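Local coordinates for protein glucosidase (Croceicoccus marinus, PDB 5Z3K) that probably hydrolyses O-glycosidic bonds, acting as a GH39-family beta-glucosidase built on a TIM barrel, at residues L63-N68 / A124-V129; L224-Y229 / A244-I249; R240-E245 / N408-R413. All coordinates share one frame; numbering follows the deposited sequence.

Interaction 1. Residues L63-N68 / A124-V129; sequences LDTIDN and AKYEQV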
loop_
_atom_site.group_PDB
_atom_site.type_symbol
_atom_site.label_atom_id
_atom_site.label_comp_id
_atom_site.label_asym_id
_atom_site.label_seq_id
_atom_site.Cartn_x
_atom_site.Cartn_y
_atom_site.Cartn_z
ATOM N N LEU A 63 7.363 -0.509 19.390
ATOM C CA LEU A 63 7.859 -1.261 20.538
ATOM C C LEU A 63 9.340 -0.911 20.651
ATOM O O LEU A 63 10.197 -1.591 20.086
ATOM C CB LEU A 63 7.632 -2.761 20.370
ATOM C CG LEU A 63 8.223 -3.588 21.523
ATOM C CD1 LEU A 63 7.670 -3.087 22.847
ATOM C CD2 LEU A 63 7.967 -5.082 21.353
ATOM N N ASP A 64 9.638 0.186 21.347
ATOM C CA ASP A 64 11.020 0.632 21.426
ATOM C C ASP A 64 11.829 -0.329 22.296
ATOM O O ASP A 64 11.303 -0.968 23.212
ATOM C CB ASP A 64 11.107 2.061 21.966
ATOM C CG ASP A 64 12.350 2.804 21.467
ATOM O OD1 ASP A 64 13.047 2.285 20.571
ATOM O OD2 ASP A 64 12.631 3.921 21.953
ATOM N N THR A 65 13.109 -0.463 21.963
ATOM C CA THR A 65 13.985 -1.415 22.629
ATOM C C THR A 65 14.778 -0.786 23.768
ATOM O O THR A 65 15.574 -1.474 24.408
ATOM C CB THR A 65 14.941 -2.058 21.617
ATOM O OG1 THR A 65 15.525 -1.042 20.796
ATOM C CG2 THR A 65 14.185 -3.045 20.733
ATOM N N ILE A 66 14.601 0.505 24.013
ATOM C CA ILE A 66 15.033 1.148 25.241
ATOM C C ILE A 66 13.799 1.795 25.864
ATOM O O ILE A 66 12.721 1.823 25.266
ATOM C CB ILE A 66 16.147 2.182 25.002
ATOM C CG1 ILE A 66 15.633 3.297 24.083
ATOM C CG2 ILE A 66 17.400 1.506 24.426
ATOM C CD1 ILE A 66 16.677 4.309 23.689
ATOM N N ASP A 67 13.963 2.312 27.077
ATOM C CA ASP A 67 12.865 3.019 27.725
ATOM C C ASP A 67 12.538 4.283 26.946
ATOM O O ASP A 67 13.433 5.004 26.498
ATOM C CB ASP A 67 13.218 3.373 29.177
ATOM C CG ASP A 67 13.289 2.151 30.093
ATOM O OD1 ASP A 67 13.220 1.007 29.597
ATOM O OD2 ASP A 67 13.423 2.342 31.325
ATOM N N ASN A 68 11.242 4.557 26.800
ATOM C CA ASN A 68 10.720 5.645 25.977
ATOM C C ASN A 68 9.248 5.822 26.329
ATOM O O ASN A 68 8.476 4.854 26.253
ATOM C CB ASN A 68 10.918 5.317 24.487
ATOM C CG ASN A 68 10.401 6.404 23.553
ATOM O OD1 ASN A 68 9.710 7.335 23.961
ATOM N ND2 ASN A 68 10.718 6.265 22.268
ATOM N N ALA A 124 14.092 -12.829 25.964
ATOM C CA ALA A 124 12.986 -13.527 26.611
ATOM C C ALA A 124 11.882 -12.556 27.024
ATOM O O ALA A 124 10.696 -12.832 26.806
ATOM C CB ALA A 124 13.500 -14.316 27.818
ATOM N N LYS A 125 12.249 -11.405 27.603
ATOM C CA LYS A 125 11.232 -10.427 27.987
ATOM C C LYS A 125 10.627 -9.749 26.761
ATOM O O LYS A 125 9.418 -9.490 26.723
ATOM C CB LYS A 125 11.819 -9.388 28.946
ATOM C CG LYS A 125 10.761 -8.503 29.644
ATOM C CD LYS A 125 11.385 -7.587 30.679
ATOM C CE LYS A 125 10.332 -7.067 31.644
ATOM N NZ LYS A 125 10.919 -6.332 32.810
ATOM N N TYR A 126 11.451 -9.446 25.753
ATOM C CA TYR A 126 10.927 -8.925 24.493
ATOM C C TYR A 126 9.821 -9.831 23.949
ATOM O O TYR A 126 8.740 -9.367 23.567
ATOM C CB TYR A 126 12.081 -8.784 23.492
ATOM C CG TYR A 126 11.714 -8.128 22.175
ATOM C CD1 TYR A 126 11.634 -6.739 22.060
ATOM C CD2 TYR A 126 11.463 -8.896 21.046
ATOM C CE1 TYR A 126 11.305 -6.134 20.836
ATOM C CE2 TYR A 126 11.136 -8.303 19.827
ATOM C CZ TYR A 126 11.061 -6.922 19.736
ATOM O OH TYR A 126 10.728 -6.328 18.533
ATOM N N GLU A 127 10.065 -11.143 23.955
ATOM C CA GLU A 127 9.086 -12.089 23.426
ATOM C C GLU A 127 7.789 -12.072 24.239
ATOM O O GLU A 127 6.695 -12.104 23.663
ATOM C CB GLU A 127 9.705 -13.493 23.383
ATOM C CG GLU A 127 8.792 -14.571 22.808
ATOM C CD GLU A 127 9.508 -15.904 22.601
ATOM O OE1 GLU A 127 10.754 -15.931 22.680
ATOM O OE2 GLU A 127 8.825 -16.918 22.344
ATOM N N GLN A 128 7.891 -12.007 25.545
ATOM C CA GLN A 128 6.717 -11.948 26.361
ATOM C C GLN A 128 5.905 -10.672 26.064
ATOM O O GLN A 128 4.740 -10.710 25.974
ATOM C CB GLN A 128 7.087 -11.925 27.847
ATOM C CG GLN A 128 7.727 -13.146 28.416
ATOM C CD GLN A 128 7.962 -12.973 29.925
ATOM O OE1 GLN A 128 8.971 -12.475 30.342
ATOM N NE2 GLN A 128 6.971 -13.292 30.712
ATOM N N VAL A 129 6.589 -9.577 25.889
ATOM C CA VAL A 129 5.900 -8.309 25.677
ATOM C C VAL A 129 5.237 -8.302 24.304
ATOM O O VAL A 129 4.103 -7.833 24.157
ATOM C CB VAL A 129 6.878 -7.137 25.888
ATOM C CG1 VAL A 129 6.333 -5.846 25.309
ATOM C CG2 VAL A 129 7.147 -6.974 27.385
HETATM O O HOH W 1 10.680 -3.758 18.321
#
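Leu63 packs against Tyr126 and Val129 in a buried, mainly apolar contact completed by one water, joining the loop after strand 53-55 to helix 123-138 on the flank of the barrel. The two branches of the leucine divide the work. Its CD2 reaches the tyrosine ring, lying 3.5 Å from Tyr126 CE1 and 3.9 Å from Tyr126 CZ, approaching the ring obliquely. Its CD1 meets the aliphatic helix side one turn further on, 3.9 Å from Val129 CG1. Thr65 adds a looser touch, CG2 to Tyr126 CE1 at 4.2 Å, while its hydroxyl is engaged by Gln118 O and Asn116 ND2. Tyr126 leaves the helix with CG anti to the backbone N (chi1 -174°), which sends the ring across the loop, its hydroxyl reaching past Leu63 CD2. There a water in the ring plane, 2.6 Å from Tyr126 OH, donates to Leu63 O at 2.8 Å, so the residue whose methyl packs on the ring is also joined to the phenol through its carbonyl. Within the loop, Asn68 ND2 bonds Asp64 OD2 at 3.0 Å, approaching from above the carboxylate plane. Asp64 OD1 turns to Asn116 ND2 and Glu112 N. Met175 of helix 169-186 also packs on Tyr126, and a glycerol, probably from the crystallisation liquor, is held by Thr65 O. A leucine in place of Tyr126 would probably leave the water without its phenol partner and Leu63 CD2 without the ring it rests on. No direct hydrogen bond crosses between 63-68 and 124-129: methyl and ring carbons supply the packing, and the water bridge gives the buried phenol and carbonyl a polar partner in common.

Interaction 2. Residues L224-Y229 / A244-I249; sequences LSWMWY and AEVRAI
Strand segment 224-229 and helix segment 244-249 lie one layer apart, the closest pair of backbone positions being Trp226 CA and Val246 CA at 8.7 Å, with no hydrogen bond between the segments. Across the two segments the contact is made by Val246, which reaches both Trp226 and Leu224. Its two methyls spread over one face of the indole. CG1 makes a CH-pi contact with the five-membered ring, 4.3 Å from the centroid and 20° off the normal, and sits 4.1 Å from Trp226 CD1; CG2 stands 4.2 Å above the plane over the centre of the Trp226 ring system. The valine thus covers the indole broadly, its branches side by side on the same face. Trp226 takes a chi1 of 52°, with CG between its backbone N and carbonyl carbon, which brings the indole up under the helix; the rim of the ring faces Leu224 O in plane. Leu224, two residues earlier and on the same side of the strand, sends CD1 to within 4.1 Å of Val246 CG1, so this one methyl is shared by leucine and tryptophan. Ala243 of the same helix, Val197 and Leu262 of the flanking strands also pack on Trp226, while Val250 touches Leu224 a turn beyond Val246. Between the two helix-facing residues, Ser225 points away from the helix, and its OG bonds Glu153 OE1. Alternate residues thus face the helix layer and the barrel interior. Strand 223-229, helix 238-252 and strand 259-266 form one beta-alpha-beta crossover, and strand side chains gripped by the helix that follows are the usual architecture of the eight-stranded parallel TIM barrel found in GH39 enzymes.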
loop_
_atom_site.group_PDB
_atom_site.type_symbol
_atom_site.label_atom_id
_atom_site.label_comp_id
_atom_site.label_asym_id
_atom_site.label_seq_id
_atom_site.Cartn_x
_atom_site.Cartn_y
_atom_site.Cartn_z
ATOM N N LEU A 224 6.601 -12.351 2.846
ATOM C CA LEU A 224 7.873 -11.656 2.728
ATOM C C LEU A 224 7.561 -10.219 2.332
ATOM O O LEU A 224 6.956 -9.982 1.284
ATOM C CB LEU A 224 8.770 -12.344 1.692
ATOM C CG LEU A 224 10.272 -12.038 1.570
ATOM C CD1 LEU A 224 10.522 -10.661 0.934
ATOM C CD2 LEU A 224 11.010 -12.190 2.900
ATOM N N SER A 225 7.942 -9.268 3.174
ATOM C CA SER A 225 7.589 -7.877 2.927
ATOM C C SER A 225 8.802 -7.098 2.411
ATOM O O SER A 225 9.951 -7.387 2.766
ATOM C CB SER A 225 7.015 -7.239 4.194
ATOM O OG SER A 225 7.997 -7.155 5.211
ATOM N N TRP A 226 8.533 -6.137 1.526
ATOM C CA TRP A 226 9.570 -5.400 0.810
ATOM C C TRP A 226 8.983 -4.077 0.339
ATOM O O TRP A 226 7.774 -3.851 0.424
ATOM C CB TRP A 226 10.111 -6.214 -0.379
ATOM C CG TRP A 226 9.026 -6.719 -1.285
ATOM C CD1 TRP A 226 8.208 -7.784 -1.058
ATOM C CD2 TRP A 226 8.630 -6.174 -2.555
ATOM N NE1 TRP A 226 7.326 -7.937 -2.100
ATOM C CE2 TRP A 226 7.558 -6.957 -3.029
ATOM C CE3 TRP A 226 9.064 -5.093 -3.324
ATOM C CZ2 TRP A 226 6.930 -6.710 -4.260
ATOM C CZ3 TRP A 226 8.432 -4.843 -4.542
ATOM C CH2 TRP A 226 7.375 -5.649 -4.991
HETATM N N MSE A 227 9.854 -3.204 -0.179
HETATM C CA MSE A 227 9.418 -1.863 -0.605
HETATM C C MSE A 227 9.938 -1.491 -1.986
HETATM O O MSE A 227 10.926 -2.057 -2.455
HETATM C CB MSE A 227 9.864 -0.807 0.407
HETATM C CG MSE A 227 11.233 -0.152 0.150
HETATM SE SE MSE A 227 11.527 1.113 1.636
HETATM C CE MSE A 227 11.082 -0.248 2.900
ATOM N N TRP A 228 9.277 -0.532 -2.630
ATOM C CA TRP A 228 9.757 -0.012 -3.904
ATOM C C TRP A 228 9.199 1.388 -4.139
ATOM O O TRP A 228 8.030 1.651 -3.857
ATOM C CB TRP A 228 9.385 -0.913 -5.085
ATOM C CG TRP A 228 10.224 -0.533 -6.248
ATOM C CD1 TRP A 228 9.852 0.196 -7.340
ATOM C CD2 TRP A 228 11.622 -0.796 -6.392
ATOM N NE1 TRP A 228 10.939 0.377 -8.175
ATOM C CE2 TRP A 228 12.037 -0.213 -7.605
ATOM C CE3 TRP A 228 12.564 -1.471 -5.608
ATOM C CZ2 TRP A 228 13.354 -0.291 -8.056
ATOM C CZ3 TRP A 228 13.866 -1.547 -6.058
ATOM C CH2 TRP A 228 14.247 -0.968 -7.275
ATOM N N TYR A 229 10.044 2.276 -4.665
ATOM C CA TYR A 229 9.646 3.624 -5.035
ATOM C C TYR A 229 10.025 3.890 -6.485
ATOM O O TYR A 229 10.999 3.334 -6.996
ATOM C CB TYR A 229 10.323 4.684 -4.158
ATOM C CG TYR A 229 10.084 4.547 -2.679
ATOM C CD1 TYR A 229 8.842 4.833 -2.123
ATOM C CD2 TYR A 229 11.112 4.150 -1.831
ATOM C CE1 TYR A 229 8.626 4.723 -0.753
ATOM C CE2 TYR A 229 10.908 4.034 -0.469
ATOM C CZ TYR A 229 9.667 4.320 0.064
ATOM O OH TYR A 229 9.478 4.202 1.424
ATOM N N ALA A 244 7.964 -9.789 -9.468
ATOM C CA ALA A 244 8.328 -11.013 -10.173
ATOM C C ALA A 244 9.690 -11.513 -9.714
ATOM O O ALA A 244 9.868 -12.712 -9.460
ATOM C CB ALA A 244 8.310 -10.777 -11.687
ATOM N N GLU A 245 10.655 -10.603 -9.571
ATOM C CA GLU A 245 11.990 -11.001 -9.140
ATOM C C GLU A 245 11.985 -11.484 -7.694
ATOM O O GLU A 245 12.642 -12.480 -7.362
ATOM C CB GLU A 245 12.963 -9.838 -9.323
ATOM C CG GLU A 245 14.377 -10.160 -8.885
ATOM C CD GLU A 245 15.000 -11.266 -9.716
ATOM O OE1 GLU A 245 14.491 -11.532 -10.830
ATOM O OE2 GLU A 245 15.996 -11.867 -9.253
ATOM N N VAL A 246 11.234 -10.808 -6.827
ATOM C CA VAL A 246 11.156 -11.227 -5.432
ATOM C C VAL A 246 10.495 -12.591 -5.330
ATOM O O VAL A 246 10.924 -13.458 -4.557
ATOM C CB VAL A 246 10.406 -10.171 -4.602
ATOM C CG1 VAL A 246 10.207 -10.672 -3.191
ATOM C CG2 VAL A 246 11.168 -8.862 -4.618
ATOM N N ARG A 247 9.433 -12.797 -6.107
ATOM C CA ARG A 247 8.767 -14.090 -6.142
ATOM C C ARG A 247 9.750 -15.203 -6.469
ATOM O O ARG A 247 9.753 -16.250 -5.812
ATOM C CB ARG A 247 7.637 -14.064 -7.173
ATOM C CG ARG A 247 6.901 -15.391 -7.273
ATOM C CD ARG A 247 5.890 -15.501 -6.153
ATOM N NE ARG A 247 6.414 -16.240 -5.009
ATOM C CZ ARG A 247 5.859 -16.248 -3.799
ATOM N NH1 ARG A 247 4.759 -15.536 -3.563
ATOM N NH2 ARG A 247 6.407 -16.967 -2.819
ATOM N N ALA A 248 10.622 -14.974 -7.453
ATOM C CA ALA A 248 11.580 -16.010 -7.853
ATOM C C ALA A 248 12.584 -16.329 -6.743
ATOM O O ALA A 248 12.965 -17.492 -6.562
ATOM C CB ALA A 248 12.312 -15.578 -9.122
ATOM N N ILE A 249 13.043 -15.314 -6.006
ATOM C CA ILE A 249 14.010 -15.559 -4.933
ATOM C C ILE A 249 13.343 -16.266 -3.762
ATOM O O ILE A 249 13.915 -17.188 -3.163
ATOM C CB ILE A 249 14.671 -14.240 -4.496
ATOM C CG1 ILE A 249 15.542 -13.684 -5.612
ATOM C CG2 ILE A 249 15.489 -14.424 -3.217
ATOM C CD1 ILE A 249 15.798 -12.225 -5.470
#

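Interaction 3. Residues R240-E245 / N408-R413; sequences RTIAAE and NVPPRR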
loop_
_atom_site.group_PDB
_atom_site.type_symbol
_atom_site.label_atom_id
_atom_site.label_comp_id
_atom_site.label_asym_id
_atom_site.label_seq_id
_atom_site.Cartn_x
_atom_site.Cartn_y
_atom_site.Cartn_z
ATOM N N ARG A 240 5.197 -4.353 -10.550
ATOM C CA ARG A 240 5.053 -5.692 -11.120
ATOM C C ARG A 240 6.416 -6.304 -11.404
ATOM O O ARG A 240 6.670 -7.469 -11.067
ATOM C CB ARG A 240 4.228 -5.647 -12.409
ATOM C CG ARG A 240 4.133 -7.011 -13.077
ATOM C CD ARG A 240 3.607 -6.909 -14.501
ATOM N NE ARG A 240 2.239 -6.396 -14.548
ATOM C CZ ARG A 240 1.573 -6.187 -15.685
ATOM N NH1 ARG A 240 2.161 -6.451 -16.853
ATOM N NH2 ARG A 240 0.333 -5.719 -15.660
ATOM N N THR A 241 7.307 -5.521 -12.021
ATOM C CA THR A 241 8.649 -6.011 -12.352
ATOM C C THR A 241 9.400 -6.471 -11.106
ATOM O O THR A 241 10.004 -7.551 -11.102
ATOM C CB THR A 241 9.443 -4.928 -13.082
ATOM O OG1 THR A 241 8.748 -4.559 -14.274
ATOM C CG2 THR A 241 10.849 -5.427 -13.452
ATOM N N ILE A 242 9.378 -5.670 -10.035
ATOM C CA ILE A 242 10.128 -6.069 -8.840
ATOM C C ILE A 242 9.513 -7.313 -8.211
ATOM O O ILE A 242 10.226 -8.237 -7.793
ATOM C CB ILE A 242 10.210 -4.918 -7.819
ATOM C CG1 ILE A 242 10.779 -3.644 -8.452
ATOM C CG2 ILE A 242 11.059 -5.341 -6.619
ATOM C CD1 ILE A 242 12.164 -3.812 -9.019
ATOM N N ALA A 243 8.177 -7.362 -8.132
ATOM C CA ALA A 243 7.514 -8.475 -7.464
ATOM C C ALA A 243 7.844 -9.795 -8.141
ATOM O O ALA A 243 7.976 -10.825 -7.472
ATOM C CB ALA A 243 5.997 -8.259 -7.445
ATOM N N ALA A 244 7.964 -9.789 -9.468
ATOM C CA ALA A 244 8.328 -11.013 -10.173
ATOM C C ALA A 244 9.690 -11.513 -9.714
ATOM O O ALA A 244 9.868 -12.712 -9.460
ATOM C CB ALA A 244 8.310 -10.777 -11.687
ATOM N N GLU A 245 10.655 -10.603 -9.571
ATOM C CA GLU A 245 11.990 -11.001 -9.140
ATOM C C GLU A 245 11.985 -11.484 -7.694
ATOM O O GLU A 245 12.642 -12.480 -7.362
ATOM C CB GLU A 245 12.963 -9.838 -9.323
ATOM C CG GLU A 245 14.377 -10.160 -8.885
ATOM C CD GLU A 245 15.000 -11.266 -9.716
ATOM O OE1 GLU A 245 14.491 -11.532 -10.830
ATOM O OE2 GLU A 245 15.996 -11.867 -9.253
ATOM N N ASN A 408 20.227 -1.603 -6.493
ATOM C CA ASN A 408 19.989 -2.111 -7.840
ATOM C C ASN A 408 18.569 -1.771 -8.291
ATOM O O ASN A 408 17.610 -1.930 -7.529
ATOM C CB ASN A 408 20.213 -3.620 -7.887
ATOM C CG ASN A 408 21.665 -4.003 -7.629
ATOM O OD1 ASN A 408 22.573 -3.189 -7.804
ATOM N ND2 ASN A 408 21.883 -5.238 -7.194
ATOM N N VAL A 409 18.442 -1.291 -9.526
ATOM C CA VAL A 409 17.151 -0.913 -10.103
ATOM C C VAL A 409 16.995 -1.702 -11.395
ATOM O O VAL A 409 18.005 -2.031 -12.030
ATOM C CB VAL A 409 17.066 0.599 -10.371
ATOM C CG1 VAL A 409 16.942 1.390 -9.065
ATOM C CG2 VAL A 409 18.262 1.065 -11.187
ATOM N N PRO A 410 15.779 -2.035 -11.820
ATOM C CA PRO A 410 15.618 -2.765 -13.074
ATOM C C PRO A 410 16.023 -1.898 -14.252
ATOM O O PRO A 410 16.060 -0.664 -14.144
ATOM C CB PRO A 410 14.116 -3.099 -13.106
ATOM C CG PRO A 410 13.470 -2.134 -12.182
ATOM C CD PRO A 410 14.490 -1.770 -11.147
ATOM N N PRO A 411 16.371 -2.503 -15.384
ATOM C CA PRO A 411 16.611 -1.703 -16.589
ATOM C C PRO A 411 15.371 -0.907 -16.955
ATOM O O PRO A 411 14.243 -1.407 -16.890
ATOM C CB PRO A 411 16.938 -2.751 -17.658
ATOM C CG PRO A 411 16.415 -4.040 -17.115
ATOM C CD PRO A 411 16.539 -3.942 -15.630
ATOM N N ARG A 412 15.584 0.344 -17.334
ATOM C CA ARG A 412 14.459 1.182 -17.714
ATOM C C ARG A 412 13.792 0.650 -18.978
ATOM O O ARG A 412 14.447 0.103 -19.872
ATOM C CB ARG A 412 14.921 2.612 -17.927
ATOM C CG ARG A 412 15.281 3.314 -16.650
ATOM C CD ARG A 412 15.784 4.678 -16.962
ATOM N NE ARG A 412 15.950 5.457 -15.751
ATOM C CZ ARG A 412 16.594 6.612 -15.705
ATOM N NH1 ARG A 412 17.127 7.115 -16.818
ATOM N NH2 ARG A 412 16.703 7.256 -14.552
ATOM N N ARG A 413 12.466 0.805 -19.039
ATOM C CA ARG A 413 11.664 0.382 -20.191
ATOM C C ARG A 413 11.737 1.477 -21.248
ATOM O O ARG A 413 10.852 2.330 -21.372
ATOM C CB ARG A 413 10.223 0.111 -19.772
ATOM C CG ARG A 413 10.053 -1.042 -18.811
ATOM C CD ARG A 413 8.608 -1.517 -18.804
ATOM N NE ARG A 413 7.697 -0.438 -18.423
ATOM C CZ ARG A 413 6.469 -0.293 -18.904
ATOM N NH1 ARG A 413 5.988 -1.164 -19.788
ATOM N NH2 ARG A 413 5.717 0.717 -18.484
#
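Pro410 packs closely on Ile242 through CD and CG, and more loosely on Thr241 through CB, both from the same side of its ring. The tip of the isoleucine does the work: CD1 lies 3.8 Å from Pro410 CD and equally close to Pro410 CG, so the methyl sits against the CG-CD bond of the pyrrolidine ring, with the two side chains crossing at about a right angle. In Ile242, CG1 anti to the carbonyl carbon (chi1 -54°), with a further turn at chi2 (-59°), brings CD1 to the proline although CB does not itself point there. Trp228 packs on both Ile242 and Pro410, which makes this the buried end. Helix 238-252, which carries Thr241 and Ile242, belongs to the outer layer of the TIM barrel, whereas 408-413 belongs to an excursion of the chain between strands 369-376 and 423-429 of the nine-stranded beta sheet, so the contact sets a segment far along the chain against a barrel helix. Toward the solvent the fit slackens. Thr241 CG2, anti to its own N, approaches Pro410 CB at 4.0 Å, one methyl against one methylene, from a partly exposed position. Beyond it polar and charged groups bind the loop elsewhere: Pro410 O accepts from Arg387 NH1, Arg412 NH2 bonds Asn232 O, and Arg413 NE forms a salt bridge with Asp235 OD2.

Interactions 2 and 3 both use helix 238-252, have centres about 9 Å apart and merge through two tryptophans: Trp226 CZ3 lies 3.4 Å from Ile242 CG2, and Trp228 CZ2 lies 3.6 Å from Pro410 CD. The loop of interaction 3 meets both the helix and the strand's Trp228, so the packing runs from the buried valine-indole contact of interaction 2 out to the partly exposed proline. Interaction 1 stands apart, its centre about 29 Å from interaction 2 and 37 Å from interaction 3, on another helix and loop of the barrel. It too is buried, and includes a bridging water between its segments; the other two join their segments through apolar groups.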